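Local coordinates for methanol--corrinoid protein co-methyltransferase (Methanosarcina barkeri, PDB 2I2X) that transfers the methyl group of methanol to the cob(I)amide carried by its partner protein MtaC, an early step of methanogenesis from methanol, at residues L122-G127 with N156-L161; I126-E131 with S144-A149. All coordinates share one frame; numbering follows the deposited sequence.

Overall arrangement
The two contacts trace one beta-alpha-beta unit of the TIM barrel: strand 119-126, the loop that leaves it, helix 143-155 and strand 160-163. Contact 1 pairs the two parallel strands edge to edge by backbone hydrogen bonds, whereas contact 2 packs the loop after the first strand against the helix that follows. They share Ile-126 and Gly-127, and their centres lie 13 Å apart. Both approach the active centre: in contact 1 the side chain of Arg-123 is about 8 Å from that of the zinc ligand Glu-164, and in contact 2 the side chain of Asp-128 is about 6 Å from it. The nearest atoms of Gly-127 and a bound corrinoid are about 5 Å apart.

Contact 1 of 2, residues L122-G127 with N156-L161; sequences LRHTIG and NGADLL
Asp-159 turns its carboxylate back along the edge of the neighbouring strand, where OD1 accepts a hydrogen bond from the backbone N of Leu-122 at 2.7 Å and 158° through its anti lone pair. The side chain reaches this place with CG beside its own backbone N (chi1 -65°), while OD2 is left for a salt bridge with Lys-106. Leu-122 is held on its other polar side too: its O accepts from both Asp-159 N (2.7 Å) and Leu-160 N (3.0 Å). A lysine in place of Asp-159 would probably leave Leu-122 N without this acceptor and Lys-106 without its carboxylate mate. Leu-122 CD2 lies against Gly-157 O at 3.7 Å. The bond from His-124 N to Leu-160 O (3.1 Å) continues the parallel pairing of strands 119-126 and 160-163, adjacent strands of the TIM barrel joined by a crossover through helix 143-155. On one face of the sheet, Arg-123 and Leu-160 cross obliquely, Arg-123 CB meeting Leu-160 CD1 at 4.0 Å; CG anti to the backbone N (chi1 173°) sets the start of the chain against Leu-160, and a bend farther out at chi3 brings the guanidinium to Glu-42, its salt-bridge partner, and to Ser-162. The other face carries His-124, whose CB packs on Ala-158 CB at 3.7 Å, while its imidazole meets the ring of His-87 at about a right angle.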
# COMPACT_ATOMS: atom_id res chain seq x y z
N LEU A 122 0.80 13.36 -18.25
CA LEU A 122 -0.48 13.24 -17.60
C LEU A 122 -1.48 12.45 -18.47
O LEU A 122 -1.71 12.76 -19.62
CB LEU A 122 -1.00 14.63 -17.24
CG LEU A 122 -2.41 14.68 -16.66
CD1 LEU A 122 -2.47 13.95 -15.32
CD2 LEU A 122 -2.92 16.11 -16.55
N ARG A 123 -2.07 11.42 -17.91
CA ARG A 123 -3.04 10.65 -18.62
C ARG A 123 -4.38 10.90 -17.98
O ARG A 123 -4.51 10.79 -16.75
CB ARG A 123 -2.71 9.20 -18.50
CG ARG A 123 -3.76 8.27 -19.06
CD ARG A 123 -3.26 6.88 -18.76
NE ARG A 123 -3.49 6.00 -19.86
CZ ARG A 123 -2.64 5.08 -20.27
NH1 ARG A 123 -1.47 4.88 -19.69
NH2 ARG A 123 -3.00 4.34 -21.30
N HIS A 124 -5.36 11.24 -18.82
CA HIS A 124 -6.73 11.36 -18.41
C HIS A 124 -7.50 10.26 -19.08
O HIS A 124 -7.39 10.06 -20.29
CB HIS A 124 -7.31 12.71 -18.82
CG HIS A 124 -7.40 13.69 -17.69
ND1 HIS A 124 -6.37 13.88 -16.78
CD2 HIS A 124 -8.41 14.50 -17.30
CE1 HIS A 124 -6.74 14.79 -15.90
NE2 HIS A 124 -7.98 15.17 -16.18
N THR A 125 -8.28 9.54 -18.28
CA THR A 125 -9.14 8.47 -18.73
C THR A 125 -10.60 8.93 -18.55
O THR A 125 -11.13 8.94 -17.42
CB THR A 125 -8.87 7.20 -17.90
OG1 THR A 125 -7.51 6.82 -18.08
CG2 THR A 125 -9.81 6.03 -18.29
N ILE A 126 -11.22 9.32 -19.67
CA ILE A 126 -12.58 9.80 -19.70
C ILE A 126 -13.47 8.64 -19.24
O ILE A 126 -13.13 7.47 -19.45
CB ILE A 126 -12.92 10.30 -21.14
CG1 ILE A 126 -12.33 11.70 -21.37
CG2 ILE A 126 -14.45 10.37 -21.43
CD1 ILE A 126 -10.87 11.89 -21.01
N GLY A 127 -14.55 8.95 -18.54
CA GLY A 127 -15.58 7.94 -18.28
C GLY A 127 -16.48 7.59 -19.47
O GLY A 127 -16.91 8.47 -20.22
N ASN A 156 -6.35 21.07 -22.34
CA ASN A 156 -6.10 21.68 -21.05
C ASN A 156 -5.09 20.97 -20.17
O ASN A 156 -5.09 21.14 -18.96
CB ASN A 156 -7.43 21.85 -20.32
CG ASN A 156 -8.24 23.01 -20.87
OD1 ASN A 156 -9.17 22.82 -21.67
ND2 ASN A 156 -7.89 24.22 -20.45
N GLY A 157 -4.23 20.16 -20.77
CA GLY A 157 -3.12 19.55 -20.04
C GLY A 157 -2.96 18.04 -20.08
O GLY A 157 -1.87 17.53 -19.75
N ALA A 158 -4.01 17.31 -20.48
CA ALA A 158 -3.88 15.86 -20.64
C ALA A 158 -2.99 15.53 -21.83
O ALA A 158 -3.14 16.10 -22.91
CB ALA A 158 -5.23 15.17 -20.73
N ASP A 159 -2.03 14.63 -21.59
CA ASP A 159 -1.05 14.21 -22.58
C ASP A 159 -1.49 12.91 -23.26
O ASP A 159 -1.30 12.73 -24.47
CB ASP A 159 0.30 13.98 -21.88
CG ASP A 159 0.88 15.26 -21.29
OD1 ASP A 159 1.11 15.30 -20.06
OD2 ASP A 159 1.13 16.23 -22.04
N LEU A 160 -2.08 12.00 -22.49
CA LEU A 160 -2.53 10.71 -23.03
C LEU A 160 -4.02 10.61 -22.82
O LEU A 160 -4.55 11.08 -21.80
CB LEU A 160 -1.80 9.53 -22.36
CG LEU A 160 -0.27 9.69 -22.17
CD1 LEU A 160 0.27 8.75 -21.10
CD2 LEU A 160 0.55 9.53 -23.42
N LEU A 161 -4.72 10.01 -23.78
CA LEU A 161 -6.17 9.89 -23.71
C LEU A 161 -6.57 8.43 -23.73
O LEU A 161 -6.09 7.67 -24.56
CB LEU A 161 -6.82 10.62 -24.90
CG LEU A 161 -6.44 12.09 -25.14
CD1 LEU A 161 -7.12 12.62 -26.40
CD2 LEU A 161 -6.79 12.97 -23.93

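Contact 2 of 2, residues I126-E131 with S144-A149; sequences IGDIRE and SVFLEA
Phe-146 meets Arg-130 over one face of its ring and Gly-127 at its edge, reaching from the helix into the loop. Arg-130 brings its CD over that face in a CH-pi contact, 4.3 Å from the centroid of Phe-146, with its guanidinium plane 12° from that of the ring. Gly-127 O lies near the ring plane, 3.6 Å from Phe-146 CE1. With CG anti to the backbone N (chi1 -177°), the phenyl group is carried outward from the helix, where it also packs on Ile-199 and stands edge-to-face with Phe-150.

Apolar packing lies beside the ring. Ile-126 divides its branches, CG2 touching Phe-146 CE1 at 3.7 Å and CG1 resting on Ala-149 CB at 3.8 Å. Farther along, the side chains of Ile-129 and Val-145 cross at about a right angle, CD1 of the former meeting CG1 of the latter at 3.7 Å.

The polar bonds begin within the loop. Arg-130 grips Asp-128 side-on in a salt bridge, NE to OD1 (2.8 Å) and NH2 to OD2 (2.9 Å), with both oxygens in the guanidinium plane. The fork fixes the guanidinium's rotation, nearly parallel to the ring but displaced toward its rim, and NH1 forms a second salt bridge, with Asp-195; Asp-128 OD2 also accepts a hydrogen bond from Met-166 N, while the backbone makes an inverse gamma turn centred on Arg-130. The whole is a beta-alpha loop folded back onto its own helix at the C-terminal end of a TIM-barrel strand, the end where such barrels place their active sites, here beside the corrinoid.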
# COMPACT_ATOMS: atom_id res chain seq x y z
N ILE A 126 -11.22 9.32 -19.67
CA ILE A 126 -12.58 9.80 -19.70
C ILE A 126 -13.47 8.64 -19.24
O ILE A 126 -13.13 7.47 -19.45
CB ILE A 126 -12.92 10.30 -21.14
CG1 ILE A 126 -12.33 11.70 -21.37
CG2 ILE A 126 -14.45 10.37 -21.43
CD1 ILE A 126 -10.87 11.89 -21.01
N GLY A 127 -14.55 8.95 -18.54
CA GLY A 127 -15.58 7.94 -18.28
C GLY A 127 -16.48 7.59 -19.47
O GLY A 127 -16.91 8.47 -20.22
N ASP A 128 -16.78 6.30 -19.66
CA ASP A 128 -17.74 5.93 -20.69
C ASP A 128 -19.11 6.26 -20.19
O ASP A 128 -19.75 5.45 -19.54
CB ASP A 128 -17.65 4.45 -21.12
CG ASP A 128 -18.27 4.22 -22.52
OD1 ASP A 128 -19.12 5.05 -22.93
OD2 ASP A 128 -17.93 3.22 -23.20
N ILE A 129 -19.54 7.47 -20.50
CA ILE A 129 -20.80 7.99 -20.01
C ILE A 129 -22.02 7.61 -20.89
O ILE A 129 -23.15 7.97 -20.56
CB ILE A 129 -20.72 9.53 -19.86
CG1 ILE A 129 -20.41 10.20 -21.21
CG2 ILE A 129 -19.71 9.89 -18.84
CD1 ILE A 129 -20.61 11.73 -21.22
N ARG A 130 -21.79 6.88 -21.99
CA ARG A 130 -22.86 6.54 -22.95
C ARG A 130 -23.84 5.48 -22.42
O ARG A 130 -24.00 4.41 -22.99
CB ARG A 130 -22.26 6.09 -24.29
CG ARG A 130 -21.32 7.12 -24.94
CD ARG A 130 -20.53 6.51 -26.09
NE ARG A 130 -19.77 5.32 -25.69
CZ ARG A 130 -19.45 4.31 -26.49
NH1 ARG A 130 -19.81 4.29 -27.78
NH2 ARG A 130 -18.77 3.28 -25.98
N GLU A 131 -24.50 5.81 -21.31
CA GLU A 131 -25.43 4.90 -20.63
C GLU A 131 -26.42 5.69 -19.73
O GLU A 131 -26.07 6.76 -19.23
CB GLU A 131 -24.63 3.90 -19.80
CG GLU A 131 -25.46 2.98 -18.97
CD GLU A 131 -24.70 1.80 -18.43
OE1 GLU A 131 -23.72 2.02 -17.68
OE2 GLU A 131 -25.11 0.65 -18.73
N SER A 144 -21.84 13.05 -28.05
CA SER A 144 -21.11 14.28 -28.36
C SER A 144 -20.47 14.84 -27.11
O SER A 144 -19.40 15.46 -27.17
CB SER A 144 -22.02 15.33 -29.00
OG SER A 144 -23.08 15.70 -28.13
N VAL A 145 -21.13 14.61 -25.98
CA VAL A 145 -20.59 15.03 -24.69
C VAL A 145 -19.30 14.22 -24.42
O VAL A 145 -18.27 14.77 -24.06
CB VAL A 145 -21.63 14.87 -23.56
CG1 VAL A 145 -21.07 15.31 -22.21
CG2 VAL A 145 -22.89 15.68 -23.87
N PHE A 146 -19.40 12.91 -24.65
CA PHE A 146 -18.30 11.97 -24.55
C PHE A 146 -17.05 12.51 -25.25
O PHE A 146 -15.98 12.61 -24.65
CB PHE A 146 -18.77 10.64 -25.15
CG PHE A 146 -17.77 9.52 -25.06
CD1 PHE A 146 -17.19 9.16 -23.85
CD2 PHE A 146 -17.43 8.80 -26.20
CE1 PHE A 146 -16.30 8.11 -23.77
CE2 PHE A 146 -16.54 7.74 -26.13
CZ PHE A 146 -15.97 7.39 -24.92
N LEU A 147 -17.21 12.87 -26.52
CA LEU A 147 -16.13 13.46 -27.33
C LEU A 147 -15.60 14.78 -26.77
O LEU A 147 -14.39 15.01 -26.80
CB LEU A 147 -16.57 13.67 -28.78
CG LEU A 147 -16.91 12.43 -29.62
CD1 LEU A 147 -17.06 12.84 -31.11
CD2 LEU A 147 -15.90 11.27 -29.44
N GLU A 148 -16.51 15.63 -26.29
CA GLU A 148 -16.14 16.92 -25.71
C GLU A 148 -15.24 16.70 -24.50
O GLU A 148 -14.35 17.51 -24.24
CB GLU A 148 -17.38 17.69 -25.23
CG GLU A 148 -18.21 18.35 -26.29
CD GLU A 148 -19.45 19.05 -25.73
OE1 GLU A 148 -19.33 19.79 -24.72
OE2 GLU A 148 -20.55 18.86 -26.30
N ALA A 149 -15.49 15.63 -23.75
CA ALA A 149 -14.63 15.34 -22.62
C ALA A 149 -13.19 15.08 -23.08
O ALA A 149 -12.24 15.65 -22.52
CB ALA A 149 -15.18 14.20 -21.77